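Local coordinates for protein glycoside hydrolase family 31 (Kribbella flavida DSM 17836, PDB 5X3I) that hydrolyses the alpha-1,3-glucosidic linkages of the cyclic tetrasaccharide cyclobis-(1-6)-alpha-nigerosyl inside the cell, yielding isomaltose, at residues G200-V206 with R246-S251; M224-H228 with G238-R242; F284-R290 with T524-A528. The protein carries 1 engineered substitution. One frame throughout, in Å; residues are numbered along the deposited sequence.

Interaction 1. Residues G200-V206 with R246-S251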
# COMPACT_ATOMS: atom_id res chain seq x y z
N GLY A 200 19.55 3.64 -11.33
CA GLY A 200 20.43 4.58 -10.65
C GLY A 200 20.08 4.76 -9.19
O GLY A 200 20.74 5.49 -8.47
N ARG A 201 19.03 4.06 -8.75
CA ARG A 201 18.52 4.26 -7.41
C ARG A 201 18.71 3.03 -6.55
O ARG A 201 18.82 1.92 -7.05
CB ARG A 201 17.02 4.61 -7.44
CG ARG A 201 16.70 5.89 -8.16
CD ARG A 201 15.21 6.18 -8.15
NE ARG A 201 14.94 7.49 -8.73
CZ ARG A 201 14.70 8.58 -8.02
NH1 ARG A 201 14.68 8.53 -6.70
NH2 ARG A 201 14.48 9.73 -8.64
N GLU A 202 18.76 3.26 -5.25
CA GLU A 202 18.66 2.18 -4.28
C GLU A 202 17.24 2.09 -3.74
O GLU A 202 16.65 3.10 -3.36
CB GLU A 202 19.64 2.41 -3.13
CG GLU A 202 21.10 2.28 -3.54
CD GLU A 202 22.03 2.47 -2.38
OE1 GLU A 202 23.03 1.73 -2.30
OE2 GLU A 202 21.77 3.35 -1.54
N LEU A 203 16.70 0.88 -3.71
CA LEU A 203 15.33 0.64 -3.25
C LEU A 203 15.21 -0.79 -2.76
O LEU A 203 16.10 -1.60 -3.00
CB LEU A 203 14.31 0.91 -4.36
CG LEU A 203 14.28 -0.04 -5.57
CD1 LEU A 203 12.88 -0.15 -6.16
CD2 LEU A 203 15.26 0.41 -6.62
N ASP A 204 14.14 -1.08 -2.03
CA ASP A 204 13.88 -2.46 -1.64
C ASP A 204 12.40 -2.83 -1.82
O ASP A 204 11.61 -2.00 -2.22
CB ASP A 204 14.33 -2.68 -0.19
CG ASP A 204 13.54 -1.88 0.84
OD1 ASP A 204 12.70 -1.03 0.49
OD2 ASP A 204 13.78 -2.11 2.04
N ALA A 205 12.06 -4.09 -1.58
CA ALA A 205 10.66 -4.47 -1.61
C ALA A 205 10.26 -5.08 -0.28
O ALA A 205 10.52 -6.26 -0.03
CB ALA A 205 10.43 -5.45 -2.73
N VAL A 206 9.54 -4.31 0.52
CA VAL A 206 8.97 -4.80 1.76
C VAL A 206 7.71 -3.99 2.08
O VAL A 206 7.70 -2.76 1.97
CB VAL A 206 10.00 -4.74 2.93
CG1 VAL A 206 10.52 -3.32 3.15
CG2 VAL A 206 9.40 -5.29 4.20
N ARG A 246 12.10 -10.23 2.03
CA ARG A 246 12.64 -8.93 1.65
C ARG A 246 13.69 -9.06 0.54
O ARG A 246 14.46 -10.02 0.51
CB ARG A 246 13.23 -8.23 2.88
CG ARG A 246 13.54 -6.75 2.70
CD ARG A 246 13.66 -6.05 4.06
NE ARG A 246 13.84 -4.61 3.95
CZ ARG A 246 13.97 -3.79 5.00
NH1 ARG A 246 13.93 -4.28 6.23
NH2 ARG A 246 14.12 -2.49 4.80
N THR A 247 13.67 -8.10 -0.38
CA THR A 247 14.67 -7.98 -1.43
C THR A 247 15.12 -6.53 -1.56
O THR A 247 14.34 -5.62 -1.26
CB THR A 247 14.14 -8.43 -2.80
OG1 THR A 247 12.98 -7.66 -3.14
CG2 THR A 247 13.80 -9.91 -2.80
N TRP A 248 16.35 -6.32 -2.02
CA TRP A 248 16.94 -4.99 -2.16
C TRP A 248 17.51 -4.79 -3.56
O TRP A 248 17.96 -5.72 -4.21
CB TRP A 248 18.07 -4.77 -1.15
CG TRP A 248 17.70 -4.80 0.30
CD1 TRP A 248 17.49 -3.73 1.11
CD2 TRP A 248 17.56 -5.96 1.12
NE1 TRP A 248 17.20 -4.15 2.38
CE2 TRP A 248 17.24 -5.51 2.41
CE3 TRP A 248 17.67 -7.33 0.89
CZ2 TRP A 248 17.03 -6.39 3.47
CZ3 TRP A 248 17.46 -8.19 1.94
CH2 TRP A 248 17.14 -7.72 3.21
N TYR A 249 17.50 -3.55 -4.03
CA TYR A 249 17.89 -3.26 -5.40
C TYR A 249 18.77 -2.03 -5.48
O TYR A 249 18.54 -1.05 -4.78
CB TYR A 249 16.64 -3.08 -6.27
CG TYR A 249 15.74 -4.28 -6.23
CD1 TYR A 249 14.76 -4.40 -5.25
CD2 TYR A 249 15.89 -5.31 -7.13
CE1 TYR A 249 13.95 -5.50 -5.19
CE2 TYR A 249 15.08 -6.42 -7.08
CZ TYR A 249 14.11 -6.50 -6.11
OH TYR A 249 13.31 -7.61 -6.03
N SER A 250 19.79 -2.11 -6.32
CA SER A 250 20.59 -0.93 -6.64
C SER A 250 21.14 -1.06 -8.05
O SER A 250 21.50 -2.15 -8.49
CB SER A 250 21.72 -0.74 -5.63
OG SER A 250 22.63 -1.82 -5.71
N SER A 251 21.23 0.05 -8.76
CA SER A 251 21.83 -0.01 -10.07
C SER A 251 22.84 1.12 -10.24
O SER A 251 22.62 2.25 -9.81
CB SER A 251 20.76 0.02 -11.17
OG SER A 251 19.89 1.12 -11.02
O HOH W 1 17.90 0.43 -9.29
O HOH W 2 10.69 -8.65 -1.81
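Arg246 reaches across from just before its strand to grip Asp204. Its chain leaves with CG anti to the backbone N (chi1 -166°) and stays extended as far as NE. CG and CD run past Val206 CB, and CG also lies over one face of the Trp248 ring, toward the rim. NE and NH2 both converge on one oxygen: Asp204 OD2 is 3.1 Å from Arg246 NE and 2.8 Å from Arg246 NH2, a side-on salt bridge lying in the guanidinium plane, although carboxylate and guanidinium planes are turned 52° apart. Val206 CG1 covers one guanidinium face, and NH1 bonds to the carbonyl of Pro32. Asp204 OD1 is hydrogen-bonded to the Tyr33 hydroxyl. With an alanine in place of Arg246, Asp204 OD2 would probably lose both N-H donors and Val206 CG1 its packing partner.

The strands themselves run antiparallel, their axes at 158°. Leu203 and Tyr249 form a hydrogen-bonded pair, with Tyr249 N 2.6 Å from Leu203 O, and Leu203 CD2 packs on Tyr249 CB at 3.8 Å. The tyrosine hydroxyl donates to Thr247 OG1 at 2.9 Å. At the far end Gly200 N makes a nearly straight bond to Ser251 OG. Strand 202-205 is the outermost strand, beside strand 247-252, of an antiparallel sheet in the galactose mutarotase-like N-terminal beta domain of GH31 enzymes.

Interaction 2. Residues M224-H228 with G238-R242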
# COMPACT_ATOMS: atom_id res chain seq x y z
N MET A 224 6.56 -5.04 -5.21
CA MET A 224 6.73 -6.38 -5.77
C MET A 224 8.17 -6.60 -6.27
O MET A 224 8.74 -5.72 -6.88
CB MET A 224 5.77 -6.64 -6.93
CG MET A 224 4.31 -6.30 -6.70
SD MET A 224 3.34 -6.74 -8.14
CE MET A 224 1.74 -6.06 -7.63
N PRO A 225 8.73 -7.81 -6.07
CA PRO A 225 10.08 -8.07 -6.59
C PRO A 225 10.03 -8.37 -8.09
O PRO A 225 10.35 -9.47 -8.51
CB PRO A 225 10.52 -9.29 -5.80
CG PRO A 225 9.25 -10.01 -5.49
CD PRO A 225 8.20 -8.95 -5.30
N PHE A 226 9.57 -7.40 -8.86
CA PHE A 226 9.37 -7.59 -10.29
C PHE A 226 9.58 -6.27 -10.99
O PHE A 226 9.22 -5.23 -10.45
CB PHE A 226 7.97 -8.15 -10.60
CG PHE A 226 7.50 -7.87 -12.01
CD1 PHE A 226 7.77 -8.77 -13.03
CD2 PHE A 226 6.83 -6.70 -12.32
CE1 PHE A 226 7.36 -8.52 -14.33
CE2 PHE A 226 6.42 -6.44 -13.63
CZ PHE A 226 6.70 -7.35 -14.63
N ALA A 227 10.15 -6.30 -12.18
CA ALA A 227 10.30 -5.08 -12.97
C ALA A 227 10.48 -5.36 -14.45
O ALA A 227 10.93 -6.44 -14.84
CB ALA A 227 11.48 -4.27 -12.46
N HIS A 228 10.17 -4.36 -15.26
CA HIS A 228 10.48 -4.39 -16.68
C HIS A 228 11.92 -3.92 -16.88
O HIS A 228 12.35 -2.96 -16.24
CB HIS A 228 9.53 -3.47 -17.48
CG HIS A 228 8.11 -3.94 -17.50
ND1 HIS A 228 7.58 -4.67 -18.55
CD2 HIS A 228 7.10 -3.76 -16.62
CE1 HIS A 228 6.31 -4.93 -18.30
NE2 HIS A 228 5.99 -4.39 -17.14
N GLY A 238 11.87 -8.85 -18.65
CA GLY A 238 11.55 -8.56 -17.26
C GLY A 238 11.87 -9.73 -16.37
O GLY A 238 12.06 -10.85 -16.84
N PHE A 239 11.91 -9.48 -15.07
CA PHE A 239 12.26 -10.52 -14.10
C PHE A 239 11.33 -10.48 -12.89
O PHE A 239 10.83 -9.44 -12.51
CB PHE A 239 13.71 -10.36 -13.63
CG PHE A 239 13.94 -9.11 -12.82
CD1 PHE A 239 13.86 -9.15 -11.44
CD2 PHE A 239 14.23 -7.91 -13.44
CE1 PHE A 239 14.06 -8.00 -10.69
CE2 PHE A 239 14.43 -6.77 -12.70
CZ PHE A 239 14.34 -6.82 -11.32
N HIS A 240 11.15 -11.64 -12.28
CA HIS A 240 10.46 -11.76 -11.01
C HIS A 240 11.29 -12.63 -10.09
O HIS A 240 11.51 -13.80 -10.38
CB HIS A 240 9.06 -12.34 -11.21
CG HIS A 240 8.38 -12.75 -9.94
ND1 HIS A 240 7.54 -13.84 -9.87
CD2 HIS A 240 8.40 -12.20 -8.70
CE1 HIS A 240 7.09 -13.95 -8.64
NE2 HIS A 240 7.59 -12.97 -7.91
N VAL A 241 11.73 -12.08 -8.97
CA VAL A 241 12.40 -12.90 -7.98
C VAL A 241 11.32 -13.64 -7.21
O VAL A 241 10.47 -13.00 -6.59
CB VAL A 241 13.23 -12.06 -7.01
CG1 VAL A 241 14.03 -12.95 -6.09
CG2 VAL A 241 14.13 -11.09 -7.77
N ARG A 242 11.33 -14.97 -7.20
CA ARG A 242 10.17 -15.55 -6.59
C ARG A 242 10.44 -15.77 -5.12
O ARG A 242 10.86 -16.83 -4.70
CB ARG A 242 9.84 -16.90 -7.26
CG ARG A 242 9.63 -16.83 -8.77
CD ARG A 242 9.60 -18.21 -9.40
NE ARG A 242 9.09 -18.14 -10.77
CZ ARG A 242 9.20 -19.12 -11.66
NH1 ARG A 242 9.82 -20.25 -11.33
NH2 ARG A 242 8.70 -18.97 -12.88
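Pro225 O is the acceptor of the shortest cross-strand hydrogen bond, taking the N-H of Val241 at 3.0 Å. Two C-H groups of His240 crowd the same oxygen: CA in a CA-H...O contact, and CD2, which is 3.4 Å from Pro225 O, the oxygen lying at the imidazole edge in the ring plane. The proline is the centre of an inverse gamma turn, where the chain turns a corner into strand 226-228. Its ring lies alongside the His240 side chain, both pointing the same way, and Pro225 CB meets Val241 CB at 4.1 Å.

Beyond the corner, Ala227 and Phe239 form an antiparallel hydrogen-bonded pair, with both N-H...O bonds at 3.2 Å, from Ala227 N to Phe239 O and from Phe239 N to Ala227 O. The Phe239 side chain starts between its backbone N and carbonyl carbon (chi1 67°), which folds the ring back over the partner strand: Ala227 N sits over the ring centre, and Ala227 CB touches Phe239 CE2 at 3.9 Å. Phe226 turns to the other face of the sheet, where its CD1 lies 3.2 Å from Phe239 O. Gly238 is paired with His228 (antiparallel, non-hydrogen-bonded); a CB on that glycine would clash with Ala227 O.

The two strands form a beta hairpin buried on both faces. Phe239 and Val241 meet Tyr249 of strand 247-252, whereas Phe226 stacks on Phe284 of helix 277-288 and His240 meets that ring edge-to-face. Strand 267-274 continues the sheet beside strand 237-241, and Phe189 bonds to the backbone of Phe226.

Interaction 3. Residues F284-R290 with T524-A528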
# COMPACT_ATOMS: atom_id res chain seq x y z
N PHE A 284 4.47 -12.62 -16.20
CA PHE A 284 4.38 -12.36 -14.76
C PHE A 284 2.97 -12.71 -14.23
O PHE A 284 2.83 -13.48 -13.29
CB PHE A 284 4.72 -10.90 -14.47
CG PHE A 284 4.76 -10.54 -13.00
CD1 PHE A 284 5.42 -11.33 -12.08
CD2 PHE A 284 4.15 -9.38 -12.54
CE1 PHE A 284 5.47 -10.99 -10.75
CE2 PHE A 284 4.19 -9.03 -11.21
CZ PHE A 284 4.85 -9.83 -10.31
N LEU A 285 1.94 -12.16 -14.86
CA LEU A 285 0.58 -12.31 -14.33
C LEU A 285 0.05 -13.74 -14.50
O LEU A 285 -0.67 -14.23 -13.64
CB LEU A 285 -0.37 -11.30 -14.99
CG LEU A 285 -0.02 -9.81 -14.81
CD1 LEU A 285 -1.17 -8.90 -15.26
CD2 LEU A 285 0.40 -9.50 -13.39
N ASP A 286 0.44 -14.41 -15.58
CA ASP A 286 0.13 -15.83 -15.74
C ASP A 286 0.64 -16.63 -14.55
O ASP A 286 0.04 -17.61 -14.13
CB ASP A 286 0.73 -16.41 -17.03
CG ASP A 286 -0.15 -16.20 -18.24
OD1 ASP A 286 -1.27 -15.68 -18.07
OD2 ASP A 286 0.29 -16.54 -19.36
N GLU A 287 1.80 -16.22 -14.05
CA GLU A 287 2.40 -16.86 -12.90
C GLU A 287 1.79 -16.44 -11.56
O GLU A 287 1.50 -17.29 -10.73
CB GLU A 287 3.91 -16.57 -12.91
CG GLU A 287 4.70 -17.21 -11.79
CD GLU A 287 6.19 -16.86 -11.85
OE1 GLU A 287 6.78 -16.65 -10.77
OE2 GLU A 287 6.76 -16.77 -12.97
N VAL A 288 1.67 -15.14 -11.32
CA VAL A 288 1.24 -14.69 -9.99
C VAL A 288 -0.23 -14.27 -9.81
O VAL A 288 -0.67 -14.01 -8.70
CB VAL A 288 2.14 -13.56 -9.52
CG1 VAL A 288 3.61 -14.00 -9.67
CG2 VAL A 288 1.88 -12.29 -10.30
N GLY A 289 -0.99 -14.25 -10.90
CA GLY A 289 -2.35 -13.76 -10.83
C GLY A 289 -2.64 -12.44 -11.53
O GLY A 289 -1.74 -11.65 -11.82
N ARG A 290 -3.93 -12.23 -11.78
CA ARG A 290 -4.42 -11.21 -12.69
C ARG A 290 -5.80 -10.70 -12.24
O ARG A 290 -6.55 -11.42 -11.61
CB ARG A 290 -4.48 -11.79 -14.11
CG ARG A 290 -4.99 -10.88 -15.20
CD ARG A 290 -5.13 -11.63 -16.52
NE ARG A 290 -3.85 -11.79 -17.21
CZ ARG A 290 -3.18 -12.94 -17.31
NH1 ARG A 290 -3.65 -14.05 -16.76
NH2 ARG A 290 -2.03 -12.97 -17.96
N THR A 524 3.08 -9.16 -4.39
CA THR A 524 2.91 -10.07 -5.51
C THR A 524 1.65 -10.91 -5.31
O THR A 524 1.46 -11.51 -4.27
CB THR A 524 4.13 -11.02 -5.65
OG1 THR A 524 5.35 -10.26 -5.78
CG2 THR A 524 3.97 -11.94 -6.84
N GLY A 525 0.78 -10.95 -6.32
CA GLY A 525 -0.47 -11.67 -6.21
C GLY A 525 -1.68 -10.79 -5.92
O GLY A 525 -2.81 -11.20 -6.19
N SER A 526 -1.46 -9.60 -5.37
CA SER A 526 -2.56 -8.67 -5.09
C SER A 526 -3.35 -8.26 -6.35
O SER A 526 -4.49 -7.80 -6.23
CB SER A 526 -2.04 -7.41 -4.39
OG SER A 526 -1.74 -7.67 -3.04
N GLN A 527 -2.76 -8.46 -7.52
CA GLN A 527 -3.42 -8.15 -8.79
C GLN A 527 -4.81 -8.79 -8.89
O GLN A 527 -5.71 -8.23 -9.49
CB GLN A 527 -2.56 -8.62 -9.98
CG GLN A 527 -1.20 -7.93 -10.16
CD GLN A 527 -0.07 -8.68 -9.48
OE1 GLN A 527 -0.29 -9.38 -8.50
NE2 GLN A 527 1.16 -8.54 -10.00
N ALA A 528 -4.96 -9.96 -8.30
CA ALA A 528 -6.20 -10.71 -8.41
C ALA A 528 -7.29 -10.21 -7.47
O ALA A 528 -8.42 -10.67 -7.55
CB ALA A 528 -5.94 -12.19 -8.16
O HOH W 3 -3.29 -13.81 -6.49
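The C-terminal end of helix 277-288 meets a short 3-10 segment, 526-528, in the loop between strands 517-519 and 531-533 of the TIM barrel. Helical geometry ends at Gly289, whose positive phi (110°) would jam a CB against the preceding carbonyl; Gly525, also with positive phi, is under the same constraint. Backbones approach directly through two CA-H...O contacts: Gly525 CA lies 3.4 Å from Val288 O, and Ala528 CA lies 3.3 Å from Arg290 O. A water donates to Gly525 O at 2.7 Å and, weakly, to Val288 O.

Gln527 carries much of the side-chain contact. Its chain bends at chi2 (93°), bringing the amide in among Phe284, Leu285 and Val288. NE2 comes 3.3 Å from Phe284 CE2, with ring and amide planes 64° apart, and the same nitrogen is 3.6 Å from Leu285 CD2. Its polar demand is met by the carbonyl of Cys557, while OE1 accepts a weak bond from Gly525 N; together these would restrain rotation of the amide. Val288 works on two sides, with CG2 over the centre of the Phe284 ring and CG1 directed to Thr524.

Past the glycine, the Arg290 guanidinium lays one face over Leu285 CB. Its NH1 and NH2 both bond to Asp286 OD1, while NE pairs with Asp651, so this arginine serves two carboxylates. At the other end of the contact, Thr524 CG2 presses crosswise on Val288, 3.5 Å from Val288 CG1.

From the N terminus, segment 200-206 is met by 246-251, so interaction 1 closes a loop of 39 intervening residues. Nested within that loop is interaction 2, the hairpin of strands 223-230 and 237-241, in another sheet of the same N-terminal beta domain; Tyr249 reaches across to pack on Pro225 between the two. Interaction 3 opens later, in series with both, and joins 284-290, at the end of helix 277-288, to 524-528 in a TIM-barrel loop across 233 residues. It touches interaction 2 through the Arg242–Glu287 salt bridge and Pro225 against Thr524, but stays about 8 Å from interaction 1 at nearest atoms.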